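PDB 1W07: peroxisomal acyl-coenzyme A oxidase 1 from Arabidopsis thaliana, which catalyses the FAD-dependent desaturation of long- and medium-chain acyl-CoAs to 2-trans-enoyl-CoAs, with oxygen reduced to hydrogen peroxide. Local coordinates for residues Y283-I288 / A375-L380; L296-C301 / P411-V416; L383-T388 / P419-E424. The protein carries 1 engineered substitution. One frame throughout, in Å; residues are numbered along the deposited sequence.

Interaction 1: residues Y283-I288 / A375-L380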
# COMPACT_ATOMS: atom_id res chain seq x y z
N TYR B 283 -24.55 -11.78 -4.66
CA TYR B 283 -23.79 -12.42 -5.71
C TYR B 283 -22.55 -11.59 -6.03
O TYR B 283 -21.44 -12.11 -6.03
CB TYR B 283 -24.65 -12.56 -6.97
CG TYR B 283 -23.97 -13.31 -8.09
CD1 TYR B 283 -23.62 -14.66 -7.94
CD2 TYR B 283 -23.71 -12.69 -9.31
CE1 TYR B 283 -23.03 -15.36 -8.98
CE2 TYR B 283 -23.11 -13.39 -10.35
CZ TYR B 283 -22.78 -14.73 -10.18
OH TYR B 283 -22.21 -15.42 -11.22
N VAL B 284 -22.75 -10.31 -6.30
CA VAL B 284 -21.65 -9.42 -6.63
C VAL B 284 -20.60 -9.43 -5.51
O VAL B 284 -19.40 -9.44 -5.77
CB VAL B 284 -22.14 -7.98 -6.85
CG1 VAL B 284 -20.99 -7.09 -7.26
CG2 VAL B 284 -23.24 -7.96 -7.91
N ARG B 285 -21.07 -9.43 -4.27
CA ARG B 285 -20.18 -9.44 -3.12
C ARG B 285 -19.48 -10.78 -2.99
O ARG B 285 -18.36 -10.87 -2.48
CB ARG B 285 -20.96 -9.11 -1.86
CG ARG B 285 -21.48 -7.69 -1.83
CD ARG B 285 -22.29 -7.45 -0.57
NE ARG B 285 -22.60 -6.03 -0.38
CZ ARG B 285 -23.30 -5.57 0.64
NH1 ARG B 285 -23.78 -6.41 1.55
NH2 ARG B 285 -23.52 -4.27 0.77
N GLN B 286 -20.15 -11.82 -3.46
CA GLN B 286 -19.59 -13.17 -3.41
C GLN B 286 -18.46 -13.26 -4.42
O GLN B 286 -17.43 -13.88 -4.16
CB GLN B 286 -20.69 -14.20 -3.73
CG GLN B 286 -20.27 -15.66 -3.63
CD GLN B 286 -19.38 -16.11 -4.77
OE1 GLN B 286 -19.63 -15.79 -5.93
NE2 GLN B 286 -18.34 -16.87 -4.45
N THR B 287 -18.66 -12.64 -5.58
CA THR B 287 -17.65 -12.64 -6.63
C THR B 287 -16.43 -11.84 -6.15
O THR B 287 -15.29 -12.21 -6.44
CB THR B 287 -18.18 -12.02 -7.95
OG1 THR B 287 -18.38 -10.61 -7.79
CG2 THR B 287 -19.50 -12.67 -8.34
N ILE B 288 -16.67 -10.77 -5.40
CA ILE B 288 -15.58 -9.94 -4.86
C ILE B 288 -14.74 -10.77 -3.88
O ILE B 288 -13.51 -10.78 -3.94
CB ILE B 288 -16.16 -8.68 -4.16
CG1 ILE B 288 -16.81 -7.76 -5.19
CG2 ILE B 288 -15.07 -7.93 -3.40
CD1 ILE B 288 -17.56 -6.61 -4.58
N ALA B 375 -25.22 -9.44 6.45
CA ALA B 375 -24.16 -9.10 7.38
C ALA B 375 -22.88 -9.84 7.01
O ALA B 375 -21.82 -9.22 6.85
CB ALA B 375 -24.57 -9.45 8.81
N CYS B 376 -22.97 -11.17 6.89
CA CYS B 376 -21.82 -11.99 6.53
C CYS B 376 -21.18 -11.52 5.24
O CYS B 376 -19.97 -11.29 5.17
CB CYS B 376 -22.25 -13.46 6.35
SG CYS B 376 -22.66 -14.34 7.86
N THR B 377 -22.00 -11.39 4.19
CA THR B 377 -21.50 -10.96 2.90
C THR B 377 -20.80 -9.60 2.98
O THR B 377 -19.68 -9.47 2.53
CB THR B 377 -22.61 -10.88 1.84
OG1 THR B 377 -23.68 -10.04 2.32
CG2 THR B 377 -23.15 -12.24 1.55
N ALA B 378 -21.47 -8.61 3.57
CA ALA B 378 -20.88 -7.28 3.69
C ALA B 378 -19.56 -7.30 4.46
O ALA B 378 -18.56 -6.71 4.04
CB ALA B 378 -21.87 -6.30 4.36
N GLY B 379 -19.58 -7.99 5.60
CA GLY B 379 -18.39 -8.09 6.44
C GLY B 379 -17.25 -8.84 5.80
O GLY B 379 -16.08 -8.45 5.93
N LEU B 380 -17.57 -9.93 5.11
CA LEU B 380 -16.54 -10.73 4.46
C LEU B 380 -15.94 -9.98 3.30
O LEU B 380 -14.76 -10.08 3.04
CB LEU B 380 -17.11 -12.07 3.99
CG LEU B 380 -17.47 -13.08 5.09
CD1 LEU B 380 -18.03 -14.36 4.47
CD2 LEU B 380 -16.22 -13.35 5.92
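The guanidinium group of Arg-285 has Thr-377 OG1 at its edge, in its plane, while the methyl of Ala-378 meets it obliquely; NH1 is the corner that meets both partners. The aliphatic chain of Arg-285 runs out straight (chi2 178°, chi3 169°), carrying NH1 to the second helix, where it lies 3.4 Å from Ala-378 CB. Alanine suits this place because its short side chain lets the arginine come close to the helix. Between Arg-285 NH1 and Thr-377 OG1 the distance is 3.7 Å, too long for a hydrogen bond; that hydroxyl instead bonds back to the carbonyls of His-374 and Ala-373. Arg-285 also forms a long, weak ion pair through NE with Glu-424, the inferred catalytic base. A leucine in place of Arg-285 would probably leave Glu-424 without this distant positive partner, Ala-378 CB without its NH1 contact and Thr-377 OG1 without the guanidinium edge beside it. The contact is buried where helices 278-309 and 370-398 approach each other, with Leu-430 of helix 427-443 against both Arg-285 and Ala-378, and Leu-351 of helix 328-363 against Thr-377.

Interaction 2: residues L296-C301 / P411-V416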
# COMPACT_ATOMS: atom_id res chain seq x y z
N LEU B 296 -4.84 -12.33 -4.14
CA LEU B 296 -3.87 -12.59 -3.08
C LEU B 296 -2.93 -13.72 -3.45
O LEU B 296 -1.72 -13.59 -3.26
CB LEU B 296 -4.58 -12.89 -1.75
CG LEU B 296 -3.69 -13.08 -0.52
CD1 LEU B 296 -2.76 -11.88 -0.37
CD2 LEU B 296 -4.55 -13.26 0.73
N SER B 297 -3.48 -14.81 -3.96
CA SER B 297 -2.67 -15.96 -4.38
C SER B 297 -1.66 -15.56 -5.45
O SER B 297 -0.56 -16.11 -5.49
CB SER B 297 -3.56 -17.08 -4.93
OG SER B 297 -4.27 -16.68 -6.09
N ARG B 298 -2.00 -14.61 -6.32
CA ARG B 298 -1.05 -14.22 -7.37
C ARG B 298 0.15 -13.57 -6.71
O ARG B 298 1.30 -13.92 -7.01
CB ARG B 298 -1.68 -13.24 -8.37
CG ARG B 298 -2.75 -13.84 -9.28
CD ARG B 298 -3.48 -12.75 -10.09
NE ARG B 298 -2.61 -12.12 -11.08
CZ ARG B 298 -3.02 -11.29 -12.03
NH1 ARG B 298 -4.30 -10.94 -12.12
NH2 ARG B 298 -2.15 -10.83 -12.93
N ALA B 299 -0.11 -12.61 -5.81
CA ALA B 299 0.95 -11.90 -5.12
C ALA B 299 1.81 -12.84 -4.30
O ALA B 299 3.04 -12.78 -4.35
CB ALA B 299 0.35 -10.78 -4.23
N VAL B 300 1.17 -13.73 -3.53
CA VAL B 300 1.89 -14.71 -2.69
C VAL B 300 2.75 -15.67 -3.55
O VAL B 300 3.85 -16.05 -3.15
CB VAL B 300 0.88 -15.53 -1.84
CG1 VAL B 300 1.58 -16.75 -1.20
CG2 VAL B 300 0.26 -14.62 -0.76
N CYS B 301 2.24 -16.06 -4.72
CA CYS B 301 2.98 -16.95 -5.60
C CYS B 301 4.28 -16.25 -6.01
O CYS B 301 5.35 -16.85 -5.98
CB CYS B 301 2.14 -17.26 -6.84
SG CYS B 301 2.91 -18.31 -8.10
N PRO B 411 3.49 -4.17 -8.49
CA PRO B 411 3.00 -2.78 -8.47
C PRO B 411 1.65 -2.66 -9.17
O PRO B 411 0.69 -2.10 -8.63
CB PRO B 411 4.11 -2.03 -9.22
CG PRO B 411 5.35 -2.82 -8.88
CD PRO B 411 4.87 -4.25 -8.99
N GLU B 412 1.55 -3.19 -10.39
CA GLU B 412 0.28 -3.11 -11.09
C GLU B 412 -0.82 -3.91 -10.39
O GLU B 412 -1.98 -3.46 -10.32
CB GLU B 412 0.43 -3.58 -12.54
CG GLU B 412 -0.86 -3.36 -13.35
CD GLU B 412 -0.81 -4.00 -14.72
OE1 GLU B 412 -0.24 -5.10 -14.86
OE2 GLU B 412 -1.38 -3.42 -15.67
N LEU B 413 -0.49 -5.09 -9.87
CA LEU B 413 -1.50 -5.90 -9.21
C LEU B 413 -2.15 -5.17 -8.03
O LEU B 413 -3.36 -5.24 -7.83
CB LEU B 413 -0.87 -7.22 -8.75
CG LEU B 413 -1.83 -8.22 -8.06
CD1 LEU B 413 -2.95 -8.62 -9.03
CD2 LEU B 413 -1.05 -9.44 -7.58
N PHE B 414 -1.34 -4.46 -7.26
CA PHE B 414 -1.85 -3.70 -6.12
C PHE B 414 -2.76 -2.58 -6.61
O PHE B 414 -3.90 -2.41 -6.12
CB PHE B 414 -0.68 -3.09 -5.34
CG PHE B 414 -1.12 -2.25 -4.16
CD1 PHE B 414 -1.69 -2.83 -3.04
CD2 PHE B 414 -0.97 -0.87 -4.19
CE1 PHE B 414 -2.12 -2.07 -1.96
CE2 PHE B 414 -1.40 -0.08 -3.10
CZ PHE B 414 -1.98 -0.68 -1.99
N ALA B 415 -2.28 -1.81 -7.57
CA ALA B 415 -3.06 -0.70 -8.10
C ALA B 415 -4.38 -1.18 -8.72
O ALA B 415 -5.43 -0.59 -8.48
CB ALA B 415 -2.22 0.06 -9.13
N VAL B 416 -4.34 -2.27 -9.48
CA VAL B 416 -5.56 -2.74 -10.11
C VAL B 416 -6.54 -3.35 -9.09
O VAL B 416 -7.76 -3.30 -9.28
CB VAL B 416 -5.26 -3.77 -11.23
CG1 VAL B 416 -4.93 -5.14 -10.63
CG2 VAL B 416 -6.43 -3.85 -12.19
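Leu-413 lays its CD1 methyl over one face of the Arg-298 guanidinium, 3.9 Å above the plane and displaced toward the rim. Its other branch, CD2, reaches the helix backbone: it lies 3.9 Å from Ala-299 CB and 3.8 Å from Ala-299 N, and it also touches Arg-298 CB. One leucine thus straddles two successive residues, a branched side chain with one methyl on the alanine and the backbone, the other on a flat cationic group. With CG anti to the backbone nitrogen (chi1 -178°), the isobutyl group stands out from helix 410-417 and reaches across to helix 278-309. Alanine suits the facing position, since its single methyl leaves room for CD2 to come close to the backbone.

Arg-298 bends at chi3 (68°), which turns the face of the guanidinium to CD1. The contact with the leucine is purely van der Waals; the charge is met by a salt bridge from NH2 to Asp-94 and by a cation-pi contact with Tyr-613. Glu-412, on the helix of Leu-413, is not its mate: it pairs with Arg-53. Around this patch Phe-414 rests on Ile-392 of helix 370-398, and Ala-415 O accepts a hydrogen bond from Tyr-404 OH of the second subunit. The arrangement belongs to the helical C-alpha1 domain of the acyl-CoA oxidase and dehydrogenase fold, where the short helix 410-417 packs on the long helix 278-309 at the dimer interface.

Interaction 3: residues L383-T388 / P419-E424. With FAD (flavin-adenine dinucleotide), chain I.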
# COMPACT_ATOMS: atom_id res chain seq x y z
N LEU B 383 -13.61 -7.56 5.01
CA LEU B 383 -12.46 -8.24 5.59
C LEU B 383 -11.45 -8.73 4.56
O LEU B 383 -10.28 -8.41 4.63
CB LEU B 383 -12.93 -9.41 6.46
CG LEU B 383 -11.85 -10.01 7.38
CD1 LEU B 383 -11.77 -9.17 8.64
CD2 LEU B 383 -12.20 -11.45 7.74
N THR B 384 -11.92 -9.51 3.59
CA THR B 384 -11.05 -10.08 2.56
C THR B 384 -10.38 -9.06 1.64
O THR B 384 -9.20 -9.21 1.30
CB THR B 384 -11.79 -11.12 1.69
OG1 THR B 384 -12.86 -10.49 0.97
CG2 THR B 384 -12.38 -12.21 2.58
N THR B 385 -11.12 -8.02 1.23
CA THR B 385 -10.54 -7.02 0.34
C THR B 385 -9.47 -6.23 1.05
O THR B 385 -8.43 -5.94 0.47
CB THR B 385 -11.60 -6.05 -0.22
OG1 THR B 385 -12.32 -5.44 0.86
CG2 THR B 385 -12.55 -6.78 -1.12
N THR B 386 -9.73 -5.85 2.30
CA THR B 386 -8.76 -5.10 3.08
C THR B 386 -7.52 -5.97 3.27
O THR B 386 -6.40 -5.54 2.99
CB THR B 386 -9.38 -4.72 4.46
OG1 THR B 386 -10.45 -3.80 4.24
CG2 THR B 386 -8.32 -4.11 5.40
N ALA B 387 -7.71 -7.21 3.72
CA ALA B 387 -6.56 -8.09 3.95
C ALA B 387 -5.77 -8.35 2.68
O ALA B 387 -4.54 -8.41 2.71
CB ALA B 387 -7.01 -9.41 4.56
N THR B 388 -6.48 -8.49 1.56
CA THR B 388 -5.83 -8.78 0.27
C THR B 388 -5.02 -7.61 -0.25
O THR B 388 -3.87 -7.78 -0.67
CB THR B 388 -6.88 -9.23 -0.77
OG1 THR B 388 -7.50 -10.43 -0.31
CG2 THR B 388 -6.23 -9.48 -2.15
N PRO B 419 -9.19 -0.90 -5.79
CA PRO B 419 -10.56 -0.37 -5.89
C PRO B 419 -11.54 -1.30 -5.15
O PRO B 419 -12.65 -0.89 -4.78
CB PRO B 419 -10.81 -0.37 -7.39
CG PRO B 419 -9.47 -0.09 -7.95
CD PRO B 419 -8.57 -0.97 -7.13
N ALA B 420 -11.15 -2.56 -4.96
CA ALA B 420 -12.00 -3.54 -4.28
C ALA B 420 -12.40 -3.07 -2.87
O ALA B 420 -13.43 -3.49 -2.34
CB ALA B 420 -11.28 -4.89 -4.19
N CYS B 421 -11.58 -2.21 -2.27
CA CYS B 421 -11.90 -1.72 -0.94
C CYS B 421 -12.89 -0.56 -0.96
O CYS B 421 -13.32 -0.11 0.10
CB CYS B 421 -10.63 -1.28 -0.22
SG CYS B 421 -9.45 -2.63 -0.01
N THR B 422 -13.24 -0.08 -2.15
CA THR B 422 -14.18 1.03 -2.22
C THR B 422 -15.44 0.74 -3.03
O THR B 422 -16.53 1.14 -2.63
CB THR B 422 -13.51 2.32 -2.76
OG1 THR B 422 -14.44 3.40 -2.72
CG2 THR B 422 -13.04 2.11 -4.20
N TYR B 423 -15.30 0.06 -4.16
CA TYR B 423 -16.48 -0.22 -4.96
C TYR B 423 -17.37 -1.21 -4.23
O TYR B 423 -16.88 -2.03 -3.45
CB TYR B 423 -16.12 -0.71 -6.37
CG TYR B 423 -15.40 -2.03 -6.47
CD1 TYR B 423 -15.96 -3.20 -5.95
CD2 TYR B 423 -14.19 -2.13 -7.16
CE1 TYR B 423 -15.33 -4.43 -6.11
CE2 TYR B 423 -13.55 -3.37 -7.32
CZ TYR B 423 -14.13 -4.51 -6.79
OH TYR B 423 -13.50 -5.73 -6.94
N GLU B 424 -18.67 -1.13 -4.49
CA GLU B 424 -19.67 -1.97 -3.84
C GLU B 424 -19.79 -1.60 -2.37
O GLU B 424 -20.24 -2.40 -1.55
CB GLU B 424 -19.32 -3.45 -3.98
CG GLU B 424 -20.02 -4.13 -5.14
CD GLU B 424 -21.53 -4.00 -5.04
OE1 GLU B 424 -22.10 -4.44 -4.01
OE2 GLU B 424 -22.15 -3.46 -5.98
PA FAD I . -17.22 7.63 0.91
O1A FAD I . -18.32 6.68 1.19
O2A FAD I . -17.57 9.06 0.70
O5B FAD I . -16.15 7.51 2.10
C5B FAD I . -15.02 8.38 2.17
C4B FAD I . -14.37 8.31 3.55
O4B FAD I . -15.39 8.65 4.52
C3B FAD I . -13.93 6.88 3.88
O3B FAD I . -12.87 6.92 4.84
C2B FAD I . -15.19 6.28 4.50
O2B FAD I . -14.84 5.25 5.43
C1B FAD I . -15.70 7.48 5.29
N9A FAD I . -17.16 7.38 5.54
C8A FAD I . -18.13 7.61 4.65
N7A FAD I . -19.32 7.41 5.22
C5A FAD I . -19.11 7.04 6.48
C6A FAD I . -19.95 6.71 7.54
N6A FAD I . -21.26 6.65 7.38
N1A FAD I . -19.37 6.40 8.77
C2A FAD I . -17.98 6.41 8.92
N3A FAD I . -17.21 6.71 7.88
C4A FAD I . -17.73 7.02 6.68
N1 FAD I . -19.87 3.28 -9.32
C2 FAD I . -20.88 2.96 -10.23
O2 FAD I . -22.03 3.37 -10.04
N3 FAD I . -20.58 2.18 -11.36
C4 FAD I . -19.26 1.74 -11.57
O4 FAD I . -19.01 1.03 -12.55
C4X FAD I . -18.26 2.09 -10.68
N5 FAD I . -16.92 1.72 -10.92
C5X FAD I . -15.90 2.08 -10.03
C6 FAD I . -14.58 1.80 -10.35
C7 FAD I . -13.55 2.26 -9.53
C7M FAD I . -12.11 1.95 -9.92
C8 FAD I . -13.85 2.99 -8.38
C8M FAD I . -12.75 3.50 -7.45
C9 FAD I . -15.18 3.25 -8.06
C9A FAD I . -16.21 2.80 -8.88
N10 FAD I . -17.55 3.12 -8.61
C10 FAD I . -18.56 2.85 -9.55
C1' FAD I . -17.93 3.86 -7.38
C2' FAD I . -17.92 2.91 -6.17
O2' FAD I . -18.75 1.78 -6.43
C3' FAD I . -18.34 3.56 -4.85
O3' FAD I . -19.66 4.11 -4.99
C4' FAD I . -17.39 4.68 -4.41
O4' FAD I . -16.04 4.38 -4.76
C5' FAD I . -17.51 4.85 -2.89
O5' FAD I . -16.51 5.76 -2.42
P FAD I . -16.91 7.21 -1.86
O1P FAD I . -16.12 8.20 -2.62
O2P FAD I . -18.39 7.33 -1.85
O3P FAD I . -16.37 7.13 -0.35
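Segment 383-388 of helix 370-398 passes the end of a 3-10 segment at 419-421, with Thr-385 CA and Cys-421 CA, the nearest pair of CA atoms, 5.6 Å apart. The turn leads into the FAD-binding loop of the acyl-CoA oxidase fold, and Pro-419 O accepts from both Thr-422 N and Tyr-423 N, which tightens the bend. Thr-385 CG2 rests against Ala-420, 3.8 Å from its CB and 3.6 Å from its O; the small alanine allows this fit. The hydroxyl of Thr-385 is held by Lys-381 O and Asn-427 ND2, leaving the methyl for packing. Cys-421 SG lies 3.5 Å from Thr-385 O, a van der Waals contact of a compact side chain. Tyr-423 has its ring folded back, one face over Ala-420 CA. Lys-397 and Gly-401 of the second subunit pack on Cys-421 and Thr-422, so the loop also borders the dimer interface. Glu-424, the inferred proton acceptor, follows; its N makes a weak bond to FAD O2'. Pro-419 CB meets the flavin methyl C7M, and Thr-422 OG1 and the ribityl O4' of FAD are hydrogen-bonded at 2.8 Å.

All three contacts are buried, and none has a hydrogen bond across its own segments. Interactions 1 and 2 share helix 278-309, some 21 Å apart between centres, and each sets an arginine against small or apolar side chains: in interaction 1 the arginine has a weak, long ion pair with Glu-424, in interaction 2 it is held by a salt bridge to Asp-94, away from the annotated sites. Interactions 1 and 3 share helix 370-398 and touch, Ile-288 packing on Tyr-423, Glu-424 and Thr-385. Interaction 3, nearest the centre of the chain, adds one firm and one weak hydrogen bond to FAD. It also meets interaction 2 through Leu-296 and Thr-388; interactions 2 and 3, unlike interaction 1, are touched by the second subunit.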